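Local coordinates for CBS domain-containing protein CBSX2 (Arabidopsis thaliana, PDB 3SL7), which probably regulates the chloroplast thioredoxin system through its pair of CBS domains, and so modulates plant development, at residues Leu16-Pro21 / Pro41-Asn46; Trp47-Val52 / Gly139-Ile144; Lys128-Pro133 / Leu145-Val150. All coordinates share one frame; numbering follows the deposited sequence.

Contact 1 of 3, residues Leu16-Pro21 / Pro41-Asn46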
# COMPACT_ATOMS: atom_id res chain seq x y z
N LEU A 16 7.40 0.21 11.91
CA LEU A 16 5.96 0.31 12.12
C LEU A 16 5.54 1.77 12.12
O LEU A 16 6.33 2.66 12.44
CB LEU A 16 5.53 -0.32 13.44
CG LEU A 16 5.90 -1.79 13.60
CD1 LEU A 16 5.50 -2.42 14.94
CD2 LEU A 16 5.56 -2.65 12.39
N HIS A 17 4.28 1.99 11.77
CA HIS A 17 3.66 3.29 11.92
C HIS A 17 2.45 3.10 12.81
O HIS A 17 1.50 2.40 12.44
CB HIS A 17 3.27 3.83 10.54
CG HIS A 17 4.34 3.62 9.52
ND1 HIS A 17 5.57 4.24 9.59
CD2 HIS A 17 4.38 2.83 8.42
CE1 HIS A 17 6.31 3.86 8.56
NE2 HIS A 17 5.61 3.00 7.84
N VAL A 18 2.50 3.67 14.00
CA VAL A 18 1.48 3.42 15.00
C VAL A 18 0.73 4.69 15.33
O VAL A 18 1.25 5.79 15.15
CB VAL A 18 2.09 2.88 16.31
CG1 VAL A 18 2.82 1.55 16.07
CG2 VAL A 18 3.03 3.90 16.92
N VAL A 19 -0.51 4.53 15.78
CA VAL A 19 -1.26 5.62 16.40
C VAL A 19 -1.82 5.12 17.72
O VAL A 19 -1.68 3.94 18.04
CB VAL A 19 -2.41 6.10 15.49
CG1 VAL A 19 -1.85 6.74 14.22
CG2 VAL A 19 -3.32 4.92 15.14
N LYS A 20 -2.45 6.01 18.47
CA LYS A 20 -3.09 5.63 19.72
C LYS A 20 -4.58 5.88 19.61
O LYS A 20 -5.03 6.54 18.69
CB LYS A 20 -2.49 6.43 20.87
CG LYS A 20 -0.98 6.32 20.95
CD LYS A 20 -0.46 7.02 22.19
CE LYS A 20 1.04 6.91 22.30
NZ LYS A 20 1.54 7.64 23.49
N PRO A 21 -5.37 5.33 20.55
CA PRO A 21 -6.82 5.55 20.48
C PRO A 21 -7.14 7.04 20.56
O PRO A 21 -8.17 7.48 20.06
CB PRO A 21 -7.33 4.82 21.71
CG PRO A 21 -6.30 3.69 21.92
CD PRO A 21 -5.00 4.38 21.61
N PRO A 41 -1.49 -0.11 13.09
CA PRO A 41 -1.74 -0.70 14.40
C PRO A 41 -1.97 0.41 15.40
O PRO A 41 -1.37 1.48 15.29
CB PRO A 41 -0.43 -1.45 14.71
CG PRO A 41 0.60 -0.80 13.87
CD PRO A 41 -0.10 -0.31 12.64
N VAL A 42 -2.86 0.17 16.35
CA VAL A 42 -3.09 1.13 17.41
C VAL A 42 -2.51 0.58 18.71
O VAL A 42 -2.82 -0.54 19.10
CB VAL A 42 -4.60 1.39 17.59
CG1 VAL A 42 -4.84 2.60 18.50
CG2 VAL A 42 -5.26 1.63 16.20
N ILE A 43 -1.67 1.37 19.36
CA ILE A 43 -1.08 0.99 20.63
C ILE A 43 -1.52 1.96 21.72
O ILE A 43 -2.06 3.02 21.42
CB ILE A 43 0.45 1.02 20.57
CG1 ILE A 43 0.92 2.41 20.11
CG2 ILE A 43 0.96 -0.04 19.62
CD1 ILE A 43 2.39 2.68 20.38
N ASP A 44 -1.29 1.59 22.98
CA ASP A 44 -1.44 2.55 24.06
C ASP A 44 -0.08 3.12 24.40
O ASP A 44 0.91 2.82 23.72
CB ASP A 44 -2.12 1.94 25.29
CG ASP A 44 -1.28 0.87 25.98
OD1 ASP A 44 -0.07 0.74 25.66
OD2 ASP A 44 -1.83 0.17 26.86
N ASP A 45 -0.03 3.93 25.44
CA ASP A 45 1.19 4.64 25.82
C ASP A 45 2.38 3.71 26.08
O ASP A 45 3.54 4.13 25.98
CB ASP A 45 0.92 5.56 27.02
CG ASP A 45 -0.03 6.71 26.68
OD1 ASP A 45 -0.14 7.06 25.48
OD2 ASP A 45 -0.64 7.28 27.61
N ASN A 46 2.11 2.44 26.40
CA ASN A 46 3.17 1.49 26.73
C ASN A 46 3.45 0.49 25.60
O ASN A 46 4.09 -0.54 25.81
CB ASN A 46 2.85 0.72 28.02
CG ASN A 46 2.57 1.64 29.19
OD1 ASN A 46 1.53 1.54 29.83
ND2 ASN A 46 3.50 2.55 29.47

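Contact 2 of 3, residues Trp47-Val52 / Gly139-Ile144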
# COMPACT_ATOMS: atom_id res chain seq x y z
N TRP A 47 2.96 0.80 24.40
CA TRP A 47 3.19 -0.04 23.23
C TRP A 47 2.42 -1.35 23.26
O TRP A 47 2.66 -2.23 22.44
CB TRP A 47 4.69 -0.27 23.00
CG TRP A 47 5.23 0.80 22.14
CD1 TRP A 47 5.55 2.06 22.51
CD2 TRP A 47 5.43 0.72 20.73
NE1 TRP A 47 5.97 2.78 21.42
CE2 TRP A 47 5.91 1.98 20.31
CE3 TRP A 47 5.28 -0.29 19.78
CZ2 TRP A 47 6.23 2.26 18.99
CZ3 TRP A 47 5.59 -0.01 18.46
CH2 TRP A 47 6.07 1.25 18.08
N THR A 48 1.48 -1.46 24.18
CA THR A 48 0.53 -2.57 24.14
C THR A 48 -0.35 -2.40 22.91
O THR A 48 -0.91 -1.32 22.68
CB THR A 48 -0.34 -2.62 25.39
OG1 THR A 48 0.51 -2.70 26.54
CG2 THR A 48 -1.25 -3.85 25.35
N LEU A 49 -0.46 -3.46 22.11
CA LEU A 49 -1.30 -3.44 20.92
C LEU A 49 -2.75 -3.45 21.39
O LEU A 49 -3.16 -4.36 22.11
CB LEU A 49 -0.99 -4.66 20.06
CG LEU A 49 -1.55 -4.83 18.64
CD1 LEU A 49 -2.90 -5.45 18.67
CD2 LEU A 49 -1.56 -3.51 17.89
N VAL A 50 -3.52 -2.43 21.03
CA VAL A 50 -4.91 -2.36 21.47
C VAL A 50 -5.92 -2.47 20.33
O VAL A 50 -7.11 -2.72 20.55
CB VAL A 50 -5.19 -1.10 22.31
CG1 VAL A 50 -4.22 -1.03 23.48
CG2 VAL A 50 -5.11 0.16 21.44
N GLY A 51 -5.45 -2.29 19.10
CA GLY A 51 -6.33 -2.35 17.96
C GLY A 51 -5.62 -2.08 16.66
O GLY A 51 -4.41 -1.94 16.60
N VAL A 52 -6.41 -2.05 15.59
CA VAL A 52 -5.92 -1.70 14.27
C VAL A 52 -6.95 -0.77 13.65
O VAL A 52 -8.13 -0.83 14.00
CB VAL A 52 -5.74 -2.95 13.38
CG1 VAL A 52 -4.69 -3.91 13.99
CG2 VAL A 52 -7.07 -3.68 13.20
N GLY A 139 2.24 -8.74 25.14
CA GLY A 139 1.23 -8.13 24.30
C GLY A 139 1.69 -6.82 23.69
O GLY A 139 0.90 -6.10 23.09
N LYS A 140 2.97 -6.51 23.83
CA LYS A 140 3.56 -5.34 23.18
C LYS A 140 3.75 -5.58 21.69
O LYS A 140 4.17 -6.65 21.27
CB LYS A 140 4.92 -4.99 23.80
CG LYS A 140 4.91 -4.80 25.30
CD LYS A 140 3.80 -3.86 25.74
CE LYS A 140 3.92 -3.52 27.22
NZ LYS A 140 5.20 -2.81 27.50
N LEU A 141 3.45 -4.56 20.89
CA LEU A 141 3.64 -4.63 19.45
C LEU A 141 5.13 -4.69 19.13
O LEU A 141 5.87 -3.77 19.48
CB LEU A 141 3.06 -3.38 18.81
CG LEU A 141 3.17 -3.33 17.29
CD1 LEU A 141 2.42 -4.51 16.72
CD2 LEU A 141 2.59 -2.00 16.77
N ILE A 142 5.58 -5.76 18.48
CA ILE A 142 7.01 -5.87 18.17
C ILE A 142 7.25 -5.93 16.67
O ILE A 142 8.37 -5.83 16.19
CB ILE A 142 7.68 -7.07 18.86
CG1 ILE A 142 7.00 -8.38 18.47
CG2 ILE A 142 7.66 -6.88 20.37
CD1 ILE A 142 7.75 -9.63 18.99
N GLY A 143 6.17 -6.07 15.91
CA GLY A 143 6.30 -6.08 14.48
C GLY A 143 4.95 -6.24 13.82
O GLY A 143 3.92 -6.32 14.47
N ILE A 144 4.96 -6.31 12.50
CA ILE A 144 3.75 -6.62 11.79
C ILE A 144 4.10 -7.54 10.63
O ILE A 144 5.17 -7.42 10.03
CB ILE A 144 3.01 -5.31 11.34
CG1 ILE A 144 1.59 -5.61 10.88
CG2 ILE A 144 3.77 -4.58 10.23
CD1 ILE A 144 0.70 -4.37 10.90
O HOH W 1 -1.66 -6.58 23.16

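Contact 3 of 3, residues Lys128-Pro133 / Leu145-Val150. With ACT (acetate ion), chain C.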
# COMPACT_ATOMS: atom_id res chain seq x y z
N LYS A 128 -9.75 -8.67 7.84
CA LYS A 128 -10.00 -7.59 6.88
C LYS A 128 -8.81 -6.64 6.85
O LYS A 128 -8.51 -6.03 5.82
CB LYS A 128 -11.30 -6.82 7.18
CG LYS A 128 -11.79 -6.00 6.00
CD LYS A 128 -13.11 -5.29 6.28
CE LYS A 128 -12.89 -4.01 7.05
NZ LYS A 128 -14.07 -3.12 6.97
N PHE A 129 -8.11 -6.54 7.97
CA PHE A 129 -6.92 -5.71 8.06
C PHE A 129 -5.80 -6.20 7.14
O PHE A 129 -4.95 -5.41 6.74
CB PHE A 129 -6.45 -5.66 9.51
CG PHE A 129 -5.49 -4.55 9.79
CD1 PHE A 129 -5.81 -3.24 9.47
CD2 PHE A 129 -4.27 -4.81 10.39
CE1 PHE A 129 -4.93 -2.21 9.73
CE2 PHE A 129 -3.37 -3.79 10.66
CZ PHE A 129 -3.70 -2.48 10.32
N ARG A 130 -5.81 -7.48 6.79
CA ARG A 130 -4.82 -8.05 5.86
C ARG A 130 -3.37 -7.85 6.31
O ARG A 130 -2.44 -7.87 5.50
CB ARG A 130 -5.00 -7.45 4.47
CG ARG A 130 -6.35 -7.76 3.83
CD ARG A 130 -6.42 -9.19 3.30
NE ARG A 130 -6.13 -9.24 1.87
CZ ARG A 130 -7.05 -9.13 0.93
NH1 ARG A 130 -8.32 -8.96 1.26
NH2 ARG A 130 -6.71 -9.19 -0.35
N ARG A 131 -3.18 -7.61 7.60
CA ARG A 131 -1.86 -7.66 8.22
C ARG A 131 -2.07 -8.29 9.57
O ARG A 131 -3.18 -8.28 10.08
CB ARG A 131 -1.29 -6.25 8.41
CG ARG A 131 -1.42 -5.35 7.21
CD ARG A 131 -1.26 -3.91 7.64
NE ARG A 131 -1.28 -2.98 6.52
CZ ARG A 131 -2.38 -2.45 5.99
NH1 ARG A 131 -3.57 -2.76 6.48
NH2 ARG A 131 -2.29 -1.61 4.97
N LEU A 132 -1.01 -8.84 10.16
CA LEU A 132 -1.08 -9.41 11.49
C LEU A 132 -0.06 -8.70 12.35
O LEU A 132 1.13 -8.82 12.12
CB LEU A 132 -0.78 -10.91 11.46
CG LEU A 132 -1.78 -11.73 10.66
CD1 LEU A 132 -1.23 -13.14 10.41
CD2 LEU A 132 -3.10 -11.79 11.40
N PRO A 133 -0.54 -7.93 13.34
CA PRO A 133 0.40 -7.37 14.30
C PRO A 133 1.14 -8.53 14.95
O PRO A 133 0.56 -9.60 15.16
CB PRO A 133 -0.51 -6.68 15.32
CG PRO A 133 -1.77 -6.36 14.55
CD PRO A 133 -1.93 -7.54 13.61
N LEU A 145 3.22 -8.49 10.34
CA LEU A 145 3.36 -9.32 9.15
C LEU A 145 2.40 -8.85 8.08
O LEU A 145 1.18 -8.82 8.28
CB LEU A 145 3.09 -10.80 9.47
CG LEU A 145 3.40 -11.75 8.31
CD1 LEU A 145 4.92 -11.84 8.08
CD2 LEU A 145 2.81 -13.14 8.56
N THR A 146 2.95 -8.49 6.93
CA THR A 146 2.16 -8.00 5.82
C THR A 146 2.21 -9.02 4.71
O THR A 146 3.08 -9.89 4.72
CB THR A 146 2.74 -6.69 5.27
OG1 THR A 146 3.99 -6.96 4.63
CG2 THR A 146 2.97 -5.68 6.40
N ARG A 147 1.31 -8.92 3.74
CA ARG A 147 1.35 -9.81 2.59
C ARG A 147 2.69 -9.66 1.87
O ARG A 147 3.27 -10.65 1.41
CB ARG A 147 0.19 -9.54 1.64
CG ARG A 147 -1.14 -10.06 2.14
CD ARG A 147 -2.28 -9.66 1.21
NE ARG A 147 -2.05 -10.09 -0.17
CZ ARG A 147 -2.20 -11.34 -0.60
NH1 ARG A 147 -2.57 -12.29 0.25
NH2 ARG A 147 -1.97 -11.63 -1.87
N GLY A 148 3.18 -8.43 1.80
CA GLY A 148 4.48 -8.16 1.22
C GLY A 148 5.62 -8.89 1.92
O GLY A 148 6.54 -9.37 1.27
N ASN A 149 5.57 -8.96 3.25
CA ASN A 149 6.56 -9.73 4.00
C ASN A 149 6.51 -11.19 3.59
O ASN A 149 7.55 -11.84 3.48
CB ASN A 149 6.31 -9.65 5.50
CG ASN A 149 6.58 -8.28 6.07
OD1 ASN A 149 7.39 -7.52 5.53
ND2 ASN A 149 5.90 -7.96 7.19
N VAL A 150 5.31 -11.72 3.39
CA VAL A 150 5.15 -13.14 3.08
C VAL A 150 5.68 -13.42 1.69
O VAL A 150 6.35 -14.42 1.46
CB VAL A 150 3.68 -13.59 3.21
CG1 VAL A 150 3.53 -15.04 2.76
CG2 VAL A 150 3.19 -13.42 4.65
C ACT C . 1.97 -2.01 6.17
O ACT C . 1.59 -2.24 5.00
OXT ACT C . 1.07 -1.94 7.02
CH3 ACT C . 3.43 -1.86 6.53
O HOH W 2 -0.67 -6.68 3.97

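Contact 1 of 3, residues Leu16-Pro21 / Pro41-Asn46
In the first CBS domain of the pair, the loop that leads into helix 25-35 is pinned along the edge strand 39-43 by a single beta bridge between Val19 and Val42. Two backbone bonds make it: Val19 N gives its hydrogen to Pro41 O, and Ile43 N returns one to Val19 O at 2.9 Å. C-H groups fill in between, with Val42 CA 3.2 Å from the same Val19 O. Side chains then close over both sides of the bridge. Val18 sets CG1 against the ring carbon CG of Pro41, the two side chains crossing at about a right angle, while its CG2 meets Ile43 CD1 at 3.7 Å. Ile43 can reach it because CG1 sits between the backbone N and the carbonyl carbon (chi1 55°), which sends CD1 across to the valine. Val19 and Val42 touch through their CG2 methyls, and Pro21 lays its CD on Val42 CG1. Beyond this bridge, Val19 also packs on Leu31 of helix 25-35. Toward the solvent, Lys20 runs out extended beyond CG, and its NZ forms a salt bridge of 2.7 Å with OD1 of the exposed Asp45, approaching on the anti side, 32° out of the carboxylate plane.

Contact 2 of 3, residues Trp47-Val52 / Gly139-Ile144
Thr48 and Lys140 stand 4.2 Å apart at CA in a single backbone bridge, where Leu141 N donates to Trp47 O at 2.9 Å and Leu49 N donates to Gly139 O at 3.1 Å. The second bond lies in the carbonyl plane and is almost straight, 171° at the hydrogen. Gly139 O is gripped again by a water, 2.6 Å away, which also donates to Leu49 O. Beside the bridge, Leu141 packs its CB on Trp47 CE3 at 3.9 Å and brings CD2 near CZ3 of the same indole. With CG anti to the backbone N (chi1 -179°), Leu141 also directs CD1 at Leu49 CD2, a looser apolar touch of 4.3 Å. Lys140, bent at chi2 and chi4, lays CD and CE beside Thr48 OG1 and sends its ammonium on to Asn46 O. The bridge joins the two CBS domains near the starts of strands 49-54 and 141-146, which belong to different sheets, and both strands carry a classic beta bulge, at Val50-Gly51 facing Val42 and at Ile142-Gly143 facing Val134. Between the sheets, Leu49 and Leu141 both rest on Pro41 of strand 39-43 and on Pro133 of strand 131-135.

Contact 3 of 3, residues Lys128-Pro133 / Leu145-Val150
Leu132 and Leu145 form an antiparallel hydrogen-bonded pair in the beta hairpin of the second CBS domain, and this is the firm end of the contact. Leu132 N donates to Leu145 O at 2.9 Å in the carbonyl plane. The return bond, from Leu145 N to Leu132 O, measures 2.8 Å and is nearly straight at 176°, though the donor is tilted from that carbonyl plane. Both side chains leave on the same face of the sheet, CB beside CB at 4.4 Å, and are buried.

Toward the other end the strands part. A water fills in for a direct bond there, donating to Arg130 O at 2.6 Å and accepting from Arg147 N. Next to this water, the Arg130 and Arg147 side chains lie side by side, pointing the same way, with their guanidinium planes almost perpendicular; Arg147 CD meets the edge of the Arg130 group, 3.9 Å from NE. Arg130 is exposed and poorly ordered. The side chain of Arg131 starts out on the sheet face opposite the leucines, then leads away, extended from CG to NE, to an acetate, probably from the crystallisation liquor, which it holds through weak bonds from NE. Its NH2 is held by Thr38 OG1. Thr146 turns CG2 to the acetate, while its OG1, set between the backbone N and the carbonyl carbon (chi1 69°), caps helix 147-159 by accepting from Asn149 N at 2.9 Å.

The leucine face is covered by helix 117-124, where Leu132 rests on Leu123 and Leu124 and Leu145 on Ala120. At the start of helix 147-159, Arg147 makes a cation-pi contact with Trp82 of the second subunit, and Val150 packs on Phe85 of that subunit.

From the N terminus, contact 1 closes first: 16-21 meets 41-46 around helix 25-35, all inside the first CBS domain. The chain turns straight into 47-52, and strands 39-43 and 49-54 pair as neighbours through Val42 with Val50 and Gly51. Contact 2 then makes the long closure, waiting until 139-144 to join one CBS domain to the other. Contact 3 closes the short hairpin between strands 131-135 and 141-146 and crosses contact 2, since 128-133 lies within that loop and 145-150 beyond it. Contact 1 is in series with both. Val52 against Phe129 and Ile144 against Arg131 link contacts 2 and 3, whose centres lie about 14 Å apart.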